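Local coordinates for sulfotransferase (Mycobacterium tuberculosis, PDB 2ZQ5), which probably transfers a sulfuryl group from the donor PAPS to an acceptor substrate, at residues A[174-185]-A[205-216]. Numbering follows the deposited sequence.
Sequences CWQLLRQSLHSV and WTPSYCRHRRNL
Gln180 meets Arg211 at about a right angle, and its OE1 lies in the guanidinium plane, gripped side-on. Arg211 NE donates to Gln180 OE1 over 2.8 Å, and Arg211 NH2 donates to the same oxygen. Arg211 gets there by keeping CG anti to its backbone N (chi1 -170°) and staying extended as far as NE. Asn215 ND2 adds a weak third bond to Gln180 OE1, the two amide planes standing 86° apart, while Ser75 of helix 55-81 ties up Asn215 OD1 and Gln180 NE2. A water bridges Leu177 O to Asn215 ND2; a second joins Ser208 O to Ser181 OG, which is also hydrogen-bonded to Asp34. In this sulfotransferase fold, built round a parallel sheet, the contact packs helix 175-178 and its 3-10 continuation against helix 206-219. Leu177 sends CD1 to His212 CD2 (3.9 Å) and CD2 to Asn215 CB, whereas Leu178 CD2 lies against His212 CB. Cys174 SG sits at the edge of the His212 imidazole, 3.3 Å from His212 NE2, while ND1 is hydrogen-bonded to Tyr246. Ser208 OG rests over one face of the His183 ring; His183 ND1 holds that ring with a 2.7 Å hydrogen bond to Ser181 O. Trp205 brings CZ3 within 3.4 Å of His183 O and turns its edge to Val185 CG1.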
loop_
_atom_site.group_PDB
_atom_site.type_symbol
_atom_site.label_atom_id
_atom_site.label_comp_id
_atom_site.label_asym_id
_atom_site.label_seq_id
_atom_site.Cartn_x
_atom_site.Cartn_y
_atom_site.Cartn_z
ATOM N N CYS A 174 1.771 2.727 -0.171
ATOM C CA CYS A 174 2.848 2.446 0.773
ATOM C C CYS A 174 3.190 0.981 1.002
ATOM O O CYS A 174 4.287 0.684 1.477
ATOM C CB CYS A 174 2.543 3.113 2.116
ATOM S SG CYS A 174 2.300 4.911 2.015
ATOM N N TRP A 175 2.283 0.060 0.678
ATOM C CA TRP A 175 2.607 -1.349 0.887
ATOM C C TRP A 175 3.835 -1.730 0.071
ATOM O O TRP A 175 4.543 -2.672 0.419
ATOM C CB TRP A 175 1.427 -2.276 0.537
ATOM C CG TRP A 175 1.032 -2.286 -0.905
ATOM C CD1 TRP A 175 0.052 -1.537 -1.492
ATOM C CD2 TRP A 175 1.618 -3.073 -1.949
ATOM N NE1 TRP A 175 -0.009 -1.809 -2.838
ATOM C CE2 TRP A 175 0.940 -2.747 -3.145
ATOM C CE3 TRP A 175 2.649 -4.020 -1.990
ATOM C CZ2 TRP A 175 1.262 -3.338 -4.373
ATOM C CZ3 TRP A 175 2.969 -4.608 -3.213
ATOM C CH2 TRP A 175 2.274 -4.261 -4.386
ATOM N N GLN A 176 4.097 -0.989 -1.006
ATOM C CA GLN A 176 5.263 -1.274 -1.837
ATOM C C GLN A 176 6.548 -1.044 -1.050
ATOM O O GLN A 176 7.593 -1.599 -1.383
ATOM C CB GLN A 176 5.244 -0.412 -3.100
ATOM C CG GLN A 176 4.290 -0.933 -4.162
ATOM C CD GLN A 176 4.928 -1.967 -5.075
ATOM O OE1 GLN A 176 5.673 -2.841 -4.628
ATOM N NE2 GLN A 176 4.631 -1.873 -6.365
ATOM N N LEU A 177 6.466 -0.217 -0.012
ATOM C CA LEU A 177 7.620 0.036 0.843
ATOM C C LEU A 177 7.556 -0.850 2.082
ATOM O O LEU A 177 8.551 -1.463 2.457
ATOM C CB LEU A 177 7.679 1.504 1.281
ATOM C CG LEU A 177 7.947 2.554 0.203
ATOM C CD1 LEU A 177 7.889 3.931 0.831
ATOM C CD2 LEU A 177 9.315 2.318 -0.440
ATOM N N LEU A 178 6.380 -0.925 2.703
ATOM C CA LEU A 178 6.200 -1.721 3.915
ATOM C C LEU A 178 6.456 -3.214 3.706
ATOM O O LEU A 178 6.792 -3.930 4.656
ATOM C CB LEU A 178 4.793 -1.493 4.481
ATOM C CG LEU A 178 4.509 -0.058 4.945
ATOM C CD1 LEU A 178 3.019 0.130 5.134
ATOM C CD2 LEU A 178 5.263 0.243 6.234
ATOM N N ARG A 179 6.305 -3.687 2.472
ATOM C CA ARG A 179 6.550 -5.097 2.184
ATOM C C ARG A 179 8.000 -5.449 2.510
ATOM O O ARG A 179 8.319 -6.608 2.758
ATOM C CB ARG A 179 6.262 -5.414 0.711
ATOM C CG ARG A 179 7.171 -4.677 -0.258
ATOM C CD ARG A 179 6.945 -5.054 -1.718
ATOM N NE ARG A 179 7.737 -4.177 -2.576
ATOM C CZ ARG A 179 8.221 -4.503 -3.770
ATOM N NH1 ARG A 179 8.007 -5.709 -4.281
ATOM N NH2 ARG A 179 8.925 -3.611 -4.454
ATOM N N GLN A 180 8.879 -4.449 2.509
ATOM C CA GLN A 180 10.287 -4.694 2.818
ATOM C C GLN A 180 10.439 -5.272 4.226
ATOM O O GLN A 180 11.389 -6.012 4.502
ATOM C CB GLN A 180 11.099 -3.397 2.706
ATOM C CG GLN A 180 11.273 -2.884 1.287
ATOM C CD GLN A 180 12.259 -1.732 1.200
ATOM O OE1 GLN A 180 13.045 -1.500 2.121
ATOM N NE2 GLN A 180 12.232 -1.012 0.085
ATOM N N SER A 181 9.493 -4.932 5.101
ATOM C CA SER A 181 9.477 -5.397 6.491
ATOM C C SER A 181 8.511 -6.567 6.673
ATOM O O SER A 181 8.347 -7.079 7.785
ATOM C CB SER A 181 9.028 -4.267 7.420
ATOM O OG SER A 181 9.833 -3.112 7.276
ATOM N N LEU A 182 7.874 -6.980 5.584
ATOM C CA LEU A 182 6.892 -8.060 5.609
ATOM C C LEU A 182 5.747 -7.783 6.587
ATOM O O LEU A 182 5.169 -8.708 7.160
ATOM C CB LEU A 182 7.549 -9.416 5.917
ATOM C CG LEU A 182 8.305 -10.120 4.773
ATOM C CD1 LEU A 182 7.456 -10.127 3.503
ATOM C CD2 LEU A 182 9.625 -9.419 4.515
ATOM N N HIS A 183 5.445 -6.499 6.778
ATOM C CA HIS A 183 4.332 -6.055 7.625
ATOM C C HIS A 183 3.398 -5.327 6.665
ATOM O O HIS A 183 3.675 -4.198 6.250
ATOM C CB HIS A 183 4.793 -5.079 8.716
ATOM C CG HIS A 183 5.450 -5.738 9.891
ATOM N ND1 HIS A 183 6.679 -6.356 9.810
ATOM C CD2 HIS A 183 5.057 -5.852 11.183
ATOM C CE1 HIS A 183 7.017 -6.819 11.000
ATOM N NE2 HIS A 183 6.050 -6.526 11.851
ATOM N N SER A 184 2.291 -5.967 6.310
ATOM C CA SER A 184 1.358 -5.377 5.357
ATOM C C SER A 184 -0.009 -6.039 5.419
ATOM O O SER A 184 -0.103 -7.252 5.603
ATOM C CB SER A 184 1.931 -5.523 3.942
ATOM O OG SER A 184 1.014 -5.076 2.959
ATOM N N VAL A 185 -1.070 -5.250 5.273
ATOM C CA VAL A 185 -2.410 -5.829 5.284
ATOM C C VAL A 185 -2.814 -6.264 3.875
ATOM O O VAL A 185 -3.941 -6.710 3.652
ATOM C CB VAL A 185 -3.474 -4.849 5.855
ATOM C CG1 VAL A 185 -3.211 -4.603 7.332
ATOM C CG2 VAL A 185 -3.466 -3.541 5.082
ATOM N N TRP A 205 3.739 -1.580 14.794
ATOM C CA TRP A 205 4.143 -1.194 13.444
ATOM C C TRP A 205 5.228 -0.126 13.404
ATOM O O TRP A 205 5.755 0.178 12.333
ATOM C CB TRP A 205 2.952 -0.642 12.659
ATOM C CG TRP A 205 1.901 -1.619 12.221
ATOM C CD1 TRP A 205 0.880 -2.122 12.975
ATOM C CD2 TRP A 205 1.687 -2.090 10.885
ATOM N NE1 TRP A 205 0.031 -2.867 12.184
ATOM C CE2 TRP A 205 0.503 -2.862 10.898
ATOM C CE3 TRP A 205 2.377 -1.929 9.675
ATOM C CZ2 TRP A 205 -0.009 -3.470 9.747
ATOM C CZ3 TRP A 205 1.868 -2.532 8.528
ATOM C CH2 TRP A 205 0.685 -3.293 8.572
ATOM N N THR A 206 5.574 0.447 14.549
ATOM C CA THR A 206 6.556 1.521 14.552
ATOM C C THR A 206 7.861 1.239 13.809
ATOM O O THR A 206 8.290 2.050 12.998
ATOM C CB THR A 206 6.853 1.998 15.985
ATOM O OG1 THR A 206 5.614 2.295 16.644
ATOM C CG2 THR A 206 7.694 3.270 15.952
ATOM N N PRO A 207 8.505 0.089 14.055
ATOM C CA PRO A 207 9.756 -0.167 13.334
ATOM C C PRO A 207 9.563 -0.161 11.818
ATOM O O PRO A 207 10.423 0.313 11.078
ATOM C CB PRO A 207 10.191 -1.531 13.863
ATOM C CG PRO A 207 9.630 -1.539 15.259
ATOM C CD PRO A 207 8.253 -0.958 15.061
ATOM N N SER A 208 8.427 -0.682 11.361
ATOM C CA SER A 208 8.135 -0.716 9.930
ATOM C C SER A 208 7.918 0.690 9.386
ATOM O O SER A 208 8.332 0.997 8.270
ATOM C CB SER A 208 6.898 -1.572 9.650
ATOM O OG SER A 208 7.166 -2.942 9.879
ATOM N N TYR A 209 7.264 1.548 10.163
ATOM C CA TYR A 209 7.049 2.912 9.697
ATOM C C TYR A 209 8.339 3.718 9.739
ATOM O O TYR A 209 8.534 4.628 8.936
ATOM C CB TYR A 209 5.933 3.594 10.494
ATOM C CG TYR A 209 4.572 3.336 9.887
ATOM C CD1 TYR A 209 4.019 2.054 9.882
ATOM C CD2 TYR A 209 3.867 4.359 9.254
ATOM C CE1 TYR A 209 2.803 1.794 9.258
ATOM C CE2 TYR A 209 2.642 4.112 8.625
ATOM C CZ TYR A 209 2.121 2.826 8.630
ATOM O OH TYR A 209 0.924 2.560 8.004
ATOM N N CYS A 210 9.229 3.383 10.665
ATOM C CA CYS A 210 10.506 4.069 10.730
ATOM C C CYS A 210 11.283 3.759 9.447
ATOM O O CYS A 210 11.964 4.628 8.893
ATOM C CB CYS A 210 11.282 3.606 11.959
ATOM S SG CYS A 210 10.724 4.391 13.488
ATOM N N ARG A 211 11.173 2.525 8.964
ATOM C CA ARG A 211 11.859 2.151 7.733
ATOM C C ARG A 211 11.193 2.869 6.552
ATOM O O ARG A 211 11.862 3.318 5.618
ATOM C CB ARG A 211 11.814 0.635 7.531
ATOM C CG ARG A 211 12.709 0.171 6.399
ATOM C CD ARG A 211 12.499 -1.288 6.046
ATOM N NE ARG A 211 13.344 -1.656 4.913
ATOM C CZ ARG A 211 14.624 -2.001 5.014
ATOM N NH1 ARG A 211 15.215 -2.044 6.201
ATOM N NH2 ARG A 211 15.325 -2.268 3.919
ATOM N N HIS A 212 9.869 2.972 6.606
ATOM C CA HIS A 212 9.090 3.658 5.580
ATOM C C HIS A 212 9.640 5.084 5.450
ATOM O O HIS A 212 9.897 5.568 4.347
ATOM C CB HIS A 212 7.613 3.640 6.016
ATOM C CG HIS A 212 6.678 4.405 5.128
ATOM N ND1 HIS A 212 6.463 5.761 5.265
ATOM C CD2 HIS A 212 5.828 3.985 4.161
ATOM C CE1 HIS A 212 5.516 6.140 4.425
ATOM N NE2 HIS A 212 5.113 5.081 3.745
ATOM N N ARG A 213 9.854 5.739 6.587
ATOM C CA ARG A 213 10.378 7.103 6.599
ATOM C C ARG A 213 11.788 7.187 6.010
ATOM O O ARG A 213 12.094 8.121 5.264
ATOM C CB ARG A 213 10.364 7.655 8.026
ATOM C CG ARG A 213 10.906 9.065 8.143
ATOM C CD ARG A 213 10.591 9.664 9.505
ATOM N NE ARG A 213 11.247 10.957 9.685
ATOM C CZ ARG A 213 12.551 11.100 9.900
ATOM N NH1 ARG A 213 13.334 10.031 9.967
ATOM N NH2 ARG A 213 13.076 12.310 10.047
ATOM N N ARG A 214 12.646 6.225 6.343
ATOM C CA ARG A 214 14.002 6.210 5.802
ATOM C C ARG A 214 13.930 6.111 4.281
ATOM O O ARG A 214 14.752 6.692 3.574
ATOM C CB ARG A 214 14.804 5.030 6.358
ATOM C CG ARG A 214 15.150 5.131 7.835
ATOM C CD ARG A 214 16.155 4.052 8.214
ATOM N NE ARG A 214 17.363 4.145 7.397
ATOM C CZ ARG A 214 18.375 3.284 7.447
ATOM N NH1 ARG A 214 18.333 2.252 8.280
ATOM N NH2 ARG A 214 19.431 3.455 6.665
ATOM N N ASN A 215 12.948 5.370 3.775
ATOM C CA ASN A 215 12.796 5.249 2.334
ATOM C C ASN A 215 12.277 6.547 1.715
ATOM O O ASN A 215 12.655 6.889 0.595
ATOM C CB ASN A 215 11.895 4.063 1.982
ATOM C CG ASN A 215 12.689 2.785 1.788
ATOM O OD1 ASN A 215 13.673 2.770 1.043
ATOM N ND2 ASN A 215 12.274 1.709 2.449
ATOM N N LEU A 216 11.420 7.278 2.429
ATOM C CA LEU A 216 10.937 8.552 1.902
ATOM C C LEU A 216 12.104 9.541 1.856
ATOM O O LEU A 216 12.218 10.330 0.921
ATOM C CB LEU A 216 9.808 9.127 2.767
ATOM C CG LEU A 216 8.498 8.338 2.839
ATOM C CD1 LEU A 216 7.415 9.240 3.421
ATOM C CD2 LEU A 216 8.078 7.863 1.455
HETATM O O HOH W 1 10.117 0.356 3.930
HETATM O O HOH W 2 8.846 -0.793 6.148
#